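PDB 5I4M: amidase, hydantoinase/carbamoylase family from Burkholderia vietnamiensis, which probably hydrolyses N-carbamoyl-L-amino acids to the free amino acids, as a zinc-dependent amidase of the peptidase M20 family. Local coordinates for residues M82-R88 and V141-T147; M158-F164 and G378-L384; F351-V356 and P389-V393. One frame throughout, in Å; residues are numbered along the deposited sequence.

Contact 1: residues M82-R88 and V141-T147; sequences MGNVFMR and VEVVIWT
Strands 85-88 and 141-145 run antiparallel, their axes 4.6 Å apart at closest approach, and Val85 and Met87 form hydrogen-bonded pairs with Ile145 and Val143. Four backbone bonds join these pairs, for example Met87 N to Val143 O at 2.8 Å. Phe86 and Arg88 face Val144 and Glu142 in the non-hydrogen-bonded pairs, on the other side of the sheet from Val85 and Met87. Val144 CG1 lies over one face of the Phe86 ring, 4.2 Å from its centroid. The edge of the same ring points at the face of Trp146 in an offset edge-to-face pair, with planes at 87°. Arg88 forms a salt bridge from NH1 to Glu142 OE1 at 3.0 Å. The oxygen lies in the guanidinium plane and offers its anti lone pair. Arg202 makes a second salt bridge to this oxygen and a cation-pi contact with Phe86. The two strands belong to the sheet of the M20 metallopeptidase fold, where 141-145 lies between 85-89 and the parallel strand 99-103. On the face of Val85 and Ile145, Met87 bends at chi3 (-83°), bringing CE to 3.8 Å from Ile145 CG1. Past the last strand pair, two bonds that each use one side chain join the segments. Asn84 OD1 accepts from Thr147 N at 2.9 Å in a nearly straight bond (163° at the hydrogen). Thr147 OG1 donates to Met82 O at 2.6 Å, and Arg63 also bonds this hydroxyl.

Contact 2: residues M158-F164 and G378-L384; sequences MVASGVF and GHDACYL. With 3PG (3-phosphoglyceric acid), chain E.
Met158 reaches across to Gly378, His379 and Tyr383 from the N-cap position of helix 159-164. Its chain bends at chi2 and chi3, which carries SD to 3.7 Å from Gly378 CA and turns CE back toward His379 O. SD also lies 3.3 Å from O3 of the bound 3-phosphoglycerate. Met158 CB packs on Tyr383 CE2 at 3.7 Å, while Met158 O lies at the edge of that ring. Next along the helix, Ser161 donates from OG to the anti lone pair of Asp380 OD1 at 2.6 Å. With chi1 at 52°, the hydroxyl sits between the backbone N and the carbonyl carbon, facing Asp380. A water donates to the same OD1 at 2.7 Å and accepts from Ser161 N. Two bonds therefore hold this buried carboxylate oxygen. The axes of helices 159-164 and 380-384 are nearly parallel, at 11°, in the part of the M20 fold that carries the dinuclear zinc site. Gly378 N donates to O2 of the ligand at 2.7 Å, 168° at the hydrogen, and the His379 ring meets the ring of the zinc ligand His211 at a steep angle. Arg309, and His247 and Asn296 of the second subunit, bind the ligand too. At Gly162 the helix comes close to Tyr383, and Gly162 CA sits over one face of the ring, 3.9 Å from its centroid. Last in the segment, Phe164 CD1 touches Leu384 CD2 at 4.0 Å.

Contact 3: residues F351-V356 and P389-V393; sequences FDSACV and PTSMV
Asp352 serves this contact twice, capping its own helix with its side chain and binding the neighbouring strand with its backbone. Asp352 OD2 accepts from Cys355 N at 2.9 Å through its anti lone pair, an N-cap bond at the start of helix 353-365. Asp352 N donates to Thr390 O at 2.8 Å, with an angle of 162° at the hydrogen. The donor is tilted 20° from the carbonyl plane. Alongside, the carboxylate packs on the proline ring, with Asp352 CG 3.6 Å from Pro389 CB. Having CG anti to the backbone N (chi1 175°) lays the group beside that ring. Phe351 lies slantwise across the strand, from Thr390 to Met392. Its CB is 3.2 Å from Thr390 O, and its CZ meets Met392 CG at 3.8 Å. The Met392 sulfur approaches obliquely in a Met-aromatic contact, 4.8 Å from the ring centroid. Cys355 SG packs against Pro389, just before the strand, 3.9 Å from its CB. Deeper in, Ser391 CB packs against Cys355 CB and Val356 CG2. The contact thus sets the entry to helix 353-365 against the first residues of strand 390-395. That strand runs parallel to 206-212, and Ser391 has backbone bonds to Ala207 and Glu209. Phe351 and Val356 pack on strand 225-242. Arg428 of helix 411-429 touches Asp352, Cys355 and Pro389 at the more open end.

In the fold
Contact 2 lies between the other two and touches both. Its centre is about 12 Å from that of contact 1 and about 15 Å from that of contact 3. Contacts 1 and 3 do not touch, their nearest atoms being about 9 Å apart. Towards contact 1, Asn84 OD1 meets Ala160 CB at 3.2 Å, and Trp146 packs on Asp380 and Leu384. Towards contact 3, His379 CG lies 3.4 Å from Met392 CE, and helix 380-384 leads along the chain to strand 390-395. Contact 2 supplies Met158, Gly378 and His379 to the ligand pocket. The nearest side-chain atom of Trp146 in contact 1 is about 10 Å from a zinc ion, and that of Met392 in contact 3 about 7 Å.

Contact 1: residues M82-R88 and V141-T147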
loop_
_atom_site.group_PDB
_atom_site.type_symbol
_atom_site.label_atom_id
_atom_site.label_comp_id
_atom_site.label_asym_id
_atom_site.label_seq_id
_atom_site.Cartn_x
_atom_site.Cartn_y
_atom_site.Cartn_z
ATOM N N MET A 82 20.847 -19.085 12.458
ATOM C CA MET A 82 20.134 -18.231 11.515
ATOM C C MET A 82 19.479 -19.033 10.403
ATOM O O MET A 82 19.003 -18.444 9.431
ATOM C CB MET A 82 21.071 -17.187 10.907
ATOM C CG MET A 82 21.375 -16.005 11.847
ATOM S SD MET A 82 19.910 -15.013 12.246
ATOM C CE MET A 82 19.458 -14.396 10.630
ATOM N N GLY A 83 19.461 -20.358 10.513
ATOM C CA GLY A 83 18.844 -21.172 9.484
ATOM C C GLY A 83 19.686 -21.407 8.250
ATOM O O GLY A 83 19.189 -22.008 7.289
ATOM N N ASN A 84 20.936 -20.950 8.237
ATOM C CA ASN A 84 21.819 -21.258 7.124
ATOM C C ASN A 84 22.079 -22.759 7.092
ATOM O O ASN A 84 22.267 -23.396 8.135
ATOM C CB ASN A 84 23.150 -20.507 7.243
ATOM C CG ASN A 84 22.982 -19.002 7.359
ATOM O OD1 ASN A 84 22.229 -18.388 6.609
ATOM N ND2 ASN A 84 23.718 -18.389 8.299
ATOM N N VAL A 85 22.085 -23.328 5.889
ATOM C CA VAL A 85 22.188 -24.777 5.703
ATOM C C VAL A 85 23.544 -25.082 5.083
ATOM O O VAL A 85 23.860 -24.574 4.001
ATOM C CB VAL A 85 21.062 -25.313 4.807
ATOM C CG1 VAL A 85 21.172 -26.830 4.678
ATOM C CG2 VAL A 85 19.700 -24.879 5.325
ATOM N N PHE A 86 24.324 -25.947 5.738
ATOM C CA PHE A 86 25.670 -26.294 5.295
ATOM C C PHE A 86 25.693 -27.757 4.872
ATOM O O PHE A 86 25.514 -28.655 5.701
ATOM C CB PHE A 86 26.682 -26.008 6.399
ATOM C CG PHE A 86 26.684 -24.565 6.828
ATOM C CD1 PHE A 86 25.803 -24.111 7.803
ATOM C CD2 PHE A 86 27.540 -23.658 6.226
ATOM C CE1 PHE A 86 25.796 -22.769 8.184
ATOM C CE2 PHE A 86 27.532 -22.316 6.595
ATOM C CZ PHE A 86 26.667 -21.874 7.572
ATOM N N MET A 87 25.909 -27.986 3.585
ATOM C CA MET A 87 25.957 -29.321 3.009
ATOM C C MET A 87 27.410 -29.615 2.659
ATOM O O MET A 87 27.974 -28.994 1.751
ATOM C CB MET A 87 25.032 -29.405 1.798
ATOM C CG MET A 87 23.561 -29.224 2.158
ATOM S SD MET A 87 22.494 -28.650 0.813
ATOM C CE MET A 87 22.764 -26.872 0.878
ATOM N N ARG A 88 28.014 -30.551 3.387
ATOM C CA ARG A 88 29.461 -30.722 3.414
ATOM C C ARG A 88 29.876 -32.027 2.746
ATOM O O ARG A 88 29.369 -33.100 3.092
ATOM C CB ARG A 88 29.960 -30.698 4.860
ATOM C CG ARG A 88 31.435 -30.938 5.049
ATOM C CD ARG A 88 31.759 -30.713 6.511
ATOM N NE ARG A 88 33.123 -31.088 6.867
ATOM C CZ ARG A 88 34.112 -30.224 7.072
ATOM N NH1 ARG A 88 33.908 -28.907 6.941
ATOM N NH2 ARG A 88 35.314 -30.686 7.412
ATOM N N VAL A 141 34.561 -29.570 0.942
ATOM C CA VAL A 141 33.805 -28.650 0.105
ATOM C C VAL A 141 32.398 -28.556 0.673
ATOM O O VAL A 141 31.828 -29.566 1.098
ATOM C CB VAL A 141 33.793 -29.129 -1.363
ATOM C CG1 VAL A 141 32.731 -28.402 -2.164
ATOM C CG2 VAL A 141 35.186 -28.951 -1.999
ATOM N N GLU A 142 31.848 -27.344 0.724
ATOM C CA GLU A 142 30.501 -27.163 1.248
ATOM C C GLU A 142 29.657 -26.337 0.292
ATOM O O GLU A 142 30.159 -25.429 -0.370
ATOM C CB GLU A 142 30.519 -26.461 2.623
ATOM C CG GLU A 142 31.170 -27.272 3.733
ATOM C CD GLU A 142 31.045 -26.602 5.094
ATOM O OE1 GLU A 142 31.641 -27.102 6.066
ATOM O OE2 GLU A 142 30.357 -25.567 5.192
ATOM N N VAL A 143 28.362 -26.659 0.222
ATOM C CA VAL A 143 27.354 -25.821 -0.425
ATOM C C VAL A 143 26.450 -25.266 0.664
ATOM O O VAL A 143 26.007 -26.015 1.540
ATOM C CB VAL A 143 26.529 -26.611 -1.456
ATOM C CG1 VAL A 143 25.604 -25.673 -2.233
ATOM C CG2 VAL A 143 27.446 -27.373 -2.383
ATOM N N VAL A 144 26.170 -23.962 0.612
ATOM C CA VAL A 144 25.423 -23.285 1.664
ATOM C C VAL A 144 24.155 -22.686 1.074
ATOM O O VAL A 144 24.171 -22.147 -0.040
ATOM C CB VAL A 144 26.278 -22.195 2.351
ATOM C CG1 VAL A 144 25.525 -21.585 3.527
ATOM C CG2 VAL A 144 27.609 -22.786 2.848
ATOM N N ILE A 145 23.050 -22.801 1.818
ATOM C CA ILE A 145 21.881 -21.948 1.622
ATOM C C ILE A 145 21.896 -20.888 2.715
ATOM O O ILE A 145 21.814 -21.217 3.905
ATOM C CB ILE A 145 20.566 -22.743 1.670
ATOM C CG1 ILE A 145 20.529 -23.793 0.559
ATOM C CG2 ILE A 145 19.380 -21.770 1.542
ATOM C CD1 ILE A 145 19.462 -24.844 0.738
ATOM N N TRP A 146 21.977 -19.620 2.321
ATOM C CA TRP A 146 21.937 -18.523 3.283
ATOM C C TRP A 146 20.512 -18.014 3.444
ATOM O O TRP A 146 19.798 -17.822 2.460
ATOM C CB TRP A 146 22.842 -17.366 2.850
ATOM C CG TRP A 146 24.284 -17.752 2.681
ATOM C CD1 TRP A 146 24.939 -17.970 1.501
ATOM C CD2 TRP A 146 25.254 -17.950 3.722
ATOM N NE1 TRP A 146 26.257 -18.301 1.742
ATOM C CE2 TRP A 146 26.476 -18.291 3.095
ATOM C CE3 TRP A 146 25.212 -17.876 5.121
ATOM C CZ2 TRP A 146 27.640 -18.563 3.818
ATOM C CZ3 TRP A 146 26.375 -18.134 5.840
ATOM C CH2 TRP A 146 27.571 -18.479 5.187
ATOM N N THR A 147 20.125 -17.746 4.690
ATOM C CA THR A 147 18.749 -17.384 5.020
ATOM C C THR A 147 18.401 -15.950 4.631
ATOM O O THR A 147 19.177 -15.019 4.868
ATOM C CB THR A 147 18.528 -17.562 6.520
ATOM O OG1 THR A 147 18.622 -18.950 6.861
ATOM C CG2 THR A 147 17.166 -17.004 6.961
#

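Contact 2: residues M158-F164 and G378-L384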
loop_
_atom_site.group_PDB
_atom_site.type_symbol
_atom_site.label_atom_id
_atom_site.label_comp_id
_atom_site.label_asym_id
_atom_site.label_seq_id
_atom_site.Cartn_x
_atom_site.Cartn_y
_atom_site.Cartn_z
ATOM N N MET A 158 20.764 -9.897 3.235
ATOM C CA MET A 158 22.047 -10.526 3.546
ATOM C C MET A 158 22.306 -10.613 5.052
ATOM O O MET A 158 23.457 -10.654 5.491
ATOM C CB MET A 158 23.187 -9.776 2.850
ATOM C CG MET A 158 23.077 -9.772 1.320
ATOM S SD MET A 158 23.677 -8.228 0.578
ATOM C CE MET A 158 25.327 -8.132 1.262
ATOM N N VAL A 159 21.252 -10.641 5.871
ATOM C CA VAL A 159 21.493 -10.520 7.306
ATOM C C VAL A 159 22.095 -11.808 7.856
ATOM O O VAL A 159 22.926 -11.771 8.769
ATOM C CB VAL A 159 20.197 -10.119 8.039
ATOM C CG1 VAL A 159 20.354 -10.266 9.541
ATOM C CG2 VAL A 159 19.867 -8.672 7.719
ATOM N N ALA A 160 21.723 -12.961 7.301
ATOM C CA ALA A 160 22.200 -14.218 7.871
ATOM C C ALA A 160 23.677 -14.446 7.568
ATOM O O ALA A 160 24.417 -14.942 8.428
ATOM C CB ALA A 160 21.347 -15.385 7.366
ATOM N N SER A 161 24.133 -14.094 6.353
ATOM C CA SER A 161 25.569 -14.121 6.110
ATOM C C SER A 161 26.263 -12.988 6.853
ATOM O O SER A 161 27.429 -13.126 7.232
ATOM C CB SER A 161 25.878 -14.066 4.613
ATOM O OG SER A 161 25.226 -12.983 3.971
ATOM N N GLY A 162 25.562 -11.871 7.086
ATOM C CA GLY A 162 26.124 -10.826 7.935
ATOM C C GLY A 162 26.369 -11.294 9.360
ATOM O O GLY A 162 27.378 -10.946 9.972
ATOM N N VAL A 163 25.444 -12.073 9.918
ATOM C CA VAL A 163 25.683 -12.649 11.240
ATOM C C VAL A 163 26.878 -13.592 11.186
ATOM O O VAL A 163 27.771 -13.557 12.047
ATOM C CB VAL A 163 24.435 -13.386 11.754
ATOM C CG1 VAL A 163 24.763 -14.049 13.085
ATOM C CG2 VAL A 163 23.251 -12.441 11.895
ATOM N N PHE A 164 26.903 -14.456 10.167
ATOM C CA PHE A 164 28.001 -15.409 10.003
ATOM C C PHE A 164 29.343 -14.696 9.979
ATOM O O PHE A 164 30.291 -15.105 10.667
ATOM C CB PHE A 164 27.798 -16.217 8.713
ATOM C CG PHE A 164 28.801 -17.335 8.537
ATOM C CD1 PHE A 164 30.069 -17.076 8.026
ATOM C CD2 PHE A 164 28.476 -18.634 8.890
ATOM C CE1 PHE A 164 31.004 -18.098 7.877
ATOM C CE2 PHE A 164 29.403 -19.660 8.747
ATOM C CZ PHE A 164 30.670 -19.388 8.235
ATOM N N GLY A 378 23.794 -6.912 -4.098
ATOM C CA GLY A 378 24.462 -7.523 -2.972
ATOM C C GLY A 378 24.288 -9.031 -3.003
ATOM O O GLY A 378 23.310 -9.554 -3.534
ATOM N N HIS A 379 25.268 -9.728 -2.432
ATOM C CA HIS A 379 25.240 -11.177 -2.342
ATOM C C HIS A 379 25.822 -11.586 -1.006
ATOM O O HIS A 379 26.586 -10.841 -0.396
ATOM C CB HIS A 379 26.035 -11.816 -3.478
ATOM C CG HIS A 379 25.650 -11.295 -4.817
ATOM N ND1 HIS A 379 24.518 -11.724 -5.477
ATOM C CD2 HIS A 379 26.212 -10.347 -5.601
ATOM C CE1 HIS A 379 24.413 -11.073 -6.623
ATOM N NE2 HIS A 379 25.432 -10.237 -6.726
ATOM N N ASP A 380 25.460 -12.786 -0.557
ATOM C CA ASP A 380 26.074 -13.303 0.656
ATOM C C ASP A 380 27.594 -13.295 0.552
ATOM O O ASP A 380 28.278 -13.047 1.548
ATOM C CB ASP A 380 25.538 -14.700 0.948
ATOM C CG ASP A 380 24.040 -14.690 1.198
ATOM O OD1 ASP A 380 23.626 -14.085 2.204
ATOM O OD2 ASP A 380 23.272 -15.282 0.397
ATOM N N ALA A 381 28.132 -13.502 -0.657
ATOM C CA ALA A 381 29.575 -13.434 -0.859
ATOM C C ALA A 381 30.168 -12.094 -0.418
ATOM O O ALA A 381 31.342 -12.041 -0.030
ATOM C CB ALA A 381 29.907 -13.690 -2.329
ATOM N N CYS A 382 29.397 -11.000 -0.480
ATOM C CA CYS A 382 29.942 -9.707 -0.048
ATOM C C CYS A 382 30.307 -9.724 1.426
ATOM O O CYS A 382 31.291 -9.095 1.839
ATOM C CB CYS A 382 28.951 -8.575 -0.326
ATOM S SG CYS A 382 28.497 -8.432 -2.079
ATOM N N TYR A 383 29.524 -10.431 2.244
ATOM C CA TYR A 383 29.879 -10.554 3.653
ATOM C C TYR A 383 30.933 -11.626 3.887
ATOM O O TYR A 383 31.813 -11.456 4.739
ATOM C CB TYR A 383 28.620 -10.827 4.478
ATOM C CG TYR A 383 27.862 -9.556 4.820
ATOM C CD1 TYR A 383 28.537 -8.408 5.221
ATOM C CD2 TYR A 383 26.470 -9.502 4.737
ATOM C CE1 TYR A 383 27.841 -7.241 5.554
ATOM C CE2 TYR A 383 25.773 -8.341 5.057
ATOM C CZ TYR A 383 26.461 -7.216 5.459
ATOM O OH TYR A 383 25.768 -6.067 5.784
ATOM N N LEU A 384 30.884 -12.731 3.143
ATOM C CA LEU A 384 31.927 -13.738 3.297
ATOM C C LEU A 384 33.301 -13.162 2.996
ATOM O O LEU A 384 34.294 -13.580 3.604
ATOM C CB LEU A 384 31.660 -14.930 2.385
ATOM C CG LEU A 384 30.358 -15.655 2.694
ATOM C CD1 LEU A 384 30.198 -16.882 1.788
ATOM C CD2 LEU A 384 30.338 -16.054 4.152
HETATM C C1 3PG E . 20.080 -6.623 -3.386
HETATM O O1 3PG E . 19.001 -6.037 -3.586
HETATM O O2 3PG E . 21.126 -6.344 -4.012
HETATM C C2 3PG E . 20.107 -7.703 -2.344
HETATM O O3 3PG E . 21.456 -7.929 -1.896
HETATM C C3 3PG E . 19.569 -8.972 -2.965
HETATM O O1P 3PG E . 20.450 -9.397 -4.006
HETATM P P 3PG E . 19.926 -10.504 -5.093
HETATM O O2P 3PG E . 19.232 -11.586 -4.299
HETATM O O3P 3PG E . 18.965 -9.718 -5.973
HETATM O O4P 3PG E . 21.221 -10.984 -5.773
HETATM O O HOH W 1 21.806 -13.812 4.202
#

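Contact 3: residues F351-V356 and P389-V393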
loop_
_atom_site.group_PDB
_atom_site.type_symbol
_atom_site.label_atom_id
_atom_site.label_comp_id
_atom_site.label_asym_id
_atom_site.label_seq_id
_atom_site.Cartn_x
_atom_site.Cartn_y
_atom_site.Cartn_z
ATOM N N PHE A 351 36.895 -8.080 -4.125
ATOM C CA PHE A 351 37.014 -9.498 -3.848
ATOM C C PHE A 351 38.485 -9.906 -3.851
ATOM O O PHE A 351 39.366 -9.152 -4.282
ATOM C CB PHE A 351 36.186 -10.297 -4.854
ATOM C CG PHE A 351 34.702 -10.235 -4.582
ATOM C CD1 PHE A 351 34.191 -10.688 -3.372
ATOM C CD2 PHE A 351 33.827 -9.692 -5.515
ATOM C CE1 PHE A 351 32.815 -10.619 -3.101
ATOM C CE2 PHE A 351 32.458 -9.616 -5.251
ATOM C CZ PHE A 351 31.956 -10.085 -4.053
ATOM N N ASP A 352 38.750 -11.105 -3.328
ATOM C CA ASP A 352 40.126 -11.555 -3.123
ATOM C C ASP A 352 40.820 -11.781 -4.464
ATOM O O ASP A 352 40.263 -12.424 -5.356
ATOM C CB ASP A 352 40.141 -12.841 -2.295
ATOM C CG ASP A 352 41.538 -13.424 -2.150
ATOM O OD1 ASP A 352 42.289 -12.990 -1.241
ATOM O OD2 ASP A 352 41.891 -14.312 -2.951
ATOM N N SER A 353 42.058 -11.286 -4.589
ATOM C CA SER A 353 42.722 -11.300 -5.890
ATOM C C SER A 353 43.050 -12.718 -6.346
ATOM O O SER A 353 42.967 -13.017 -7.540
ATOM C CB SER A 353 43.983 -10.436 -5.854
ATOM O OG SER A 353 44.904 -10.912 -4.894
ATOM N N ALA A 354 43.425 -13.608 -5.422
ATOM C CA ALA A 354 43.704 -14.984 -5.830
ATOM C C ALA A 354 42.424 -15.706 -6.236
ATOM O O ALA A 354 42.428 -16.508 -7.181
ATOM C CB ALA A 354 44.410 -15.744 -4.710
ATOM N N CYS A 355 41.321 -15.441 -5.533
ATOM C CA CYS A 355 40.049 -16.022 -5.938
ATOM C C CYS A 355 39.638 -15.517 -7.314
ATOM O O CYS A 355 39.183 -16.294 -8.164
ATOM C CB CYS A 355 38.972 -15.703 -4.898
ATOM S SG CYS A 355 39.168 -16.643 -3.360
ATOM N N VAL A 356 39.772 -14.213 -7.544
ATOM C CA VAL A 356 39.443 -13.654 -8.852
ATOM C C VAL A 356 40.284 -14.319 -9.938
ATOM O O VAL A 356 39.777 -14.688 -11.003
ATOM C CB VAL A 356 39.635 -12.124 -8.829
ATOM C CG1 VAL A 356 39.609 -11.546 -10.236
ATOM C CG2 VAL A 356 38.567 -11.460 -7.949
ATOM N N PRO A 389 38.936 -15.451 1.962
ATOM C CA PRO A 389 39.183 -15.109 0.550
ATOM C C PRO A 389 37.996 -15.530 -0.302
ATOM O O PRO A 389 37.631 -16.702 -0.330
ATOM C CB PRO A 389 40.443 -15.916 0.200
ATOM C CG PRO A 389 41.043 -16.324 1.502
ATOM C CD PRO A 389 39.940 -16.388 2.507
ATOM N N THR A 390 37.387 -14.558 -0.989
ATOM C CA THR A 390 36.103 -14.749 -1.667
ATOM C C THR A 390 36.108 -14.040 -3.017
ATOM O O THR A 390 36.668 -12.952 -3.136
ATOM C CB THR A 390 34.949 -14.177 -0.823
ATOM O OG1 THR A 390 34.923 -14.799 0.466
ATOM C CG2 THR A 390 33.579 -14.347 -1.516
ATOM N N SER A 391 35.466 -14.634 -4.026
ATOM C CA SER A 391 35.058 -13.859 -5.197
ATOM C C SER A 391 33.811 -14.516 -5.777
ATOM O O SER A 391 33.238 -15.429 -5.178
ATOM C CB SER A 391 36.199 -13.735 -6.221
ATOM O OG SER A 391 36.386 -14.925 -6.976
ATOM N N MET A 392 33.372 -14.032 -6.936
ATOM C CA MET A 392 32.131 -14.505 -7.536
ATOM C C MET A 392 32.313 -14.808 -9.016
ATOM O O MET A 392 33.235 -14.321 -9.672
ATOM C CB MET A 392 30.998 -13.483 -7.372
ATOM C CG MET A 392 30.659 -13.164 -5.923
ATOM S SD MET A 392 29.185 -12.115 -5.845
ATOM C CE MET A 392 27.930 -13.307 -6.354
ATOM N N VAL A 393 31.390 -15.622 -9.524
ATOM C CA VAL A 393 31.287 -15.977 -10.935
ATOM C C VAL A 393 29.932 -15.490 -11.417
ATOM O O VAL A 393 28.909 -15.857 -10.835
ATOM C CB VAL A 393 31.403 -17.491 -11.151
ATOM C CG1 VAL A 393 31.331 -17.825 -12.649
ATOM C CG2 VAL A 393 32.665 -18.043 -10.512
#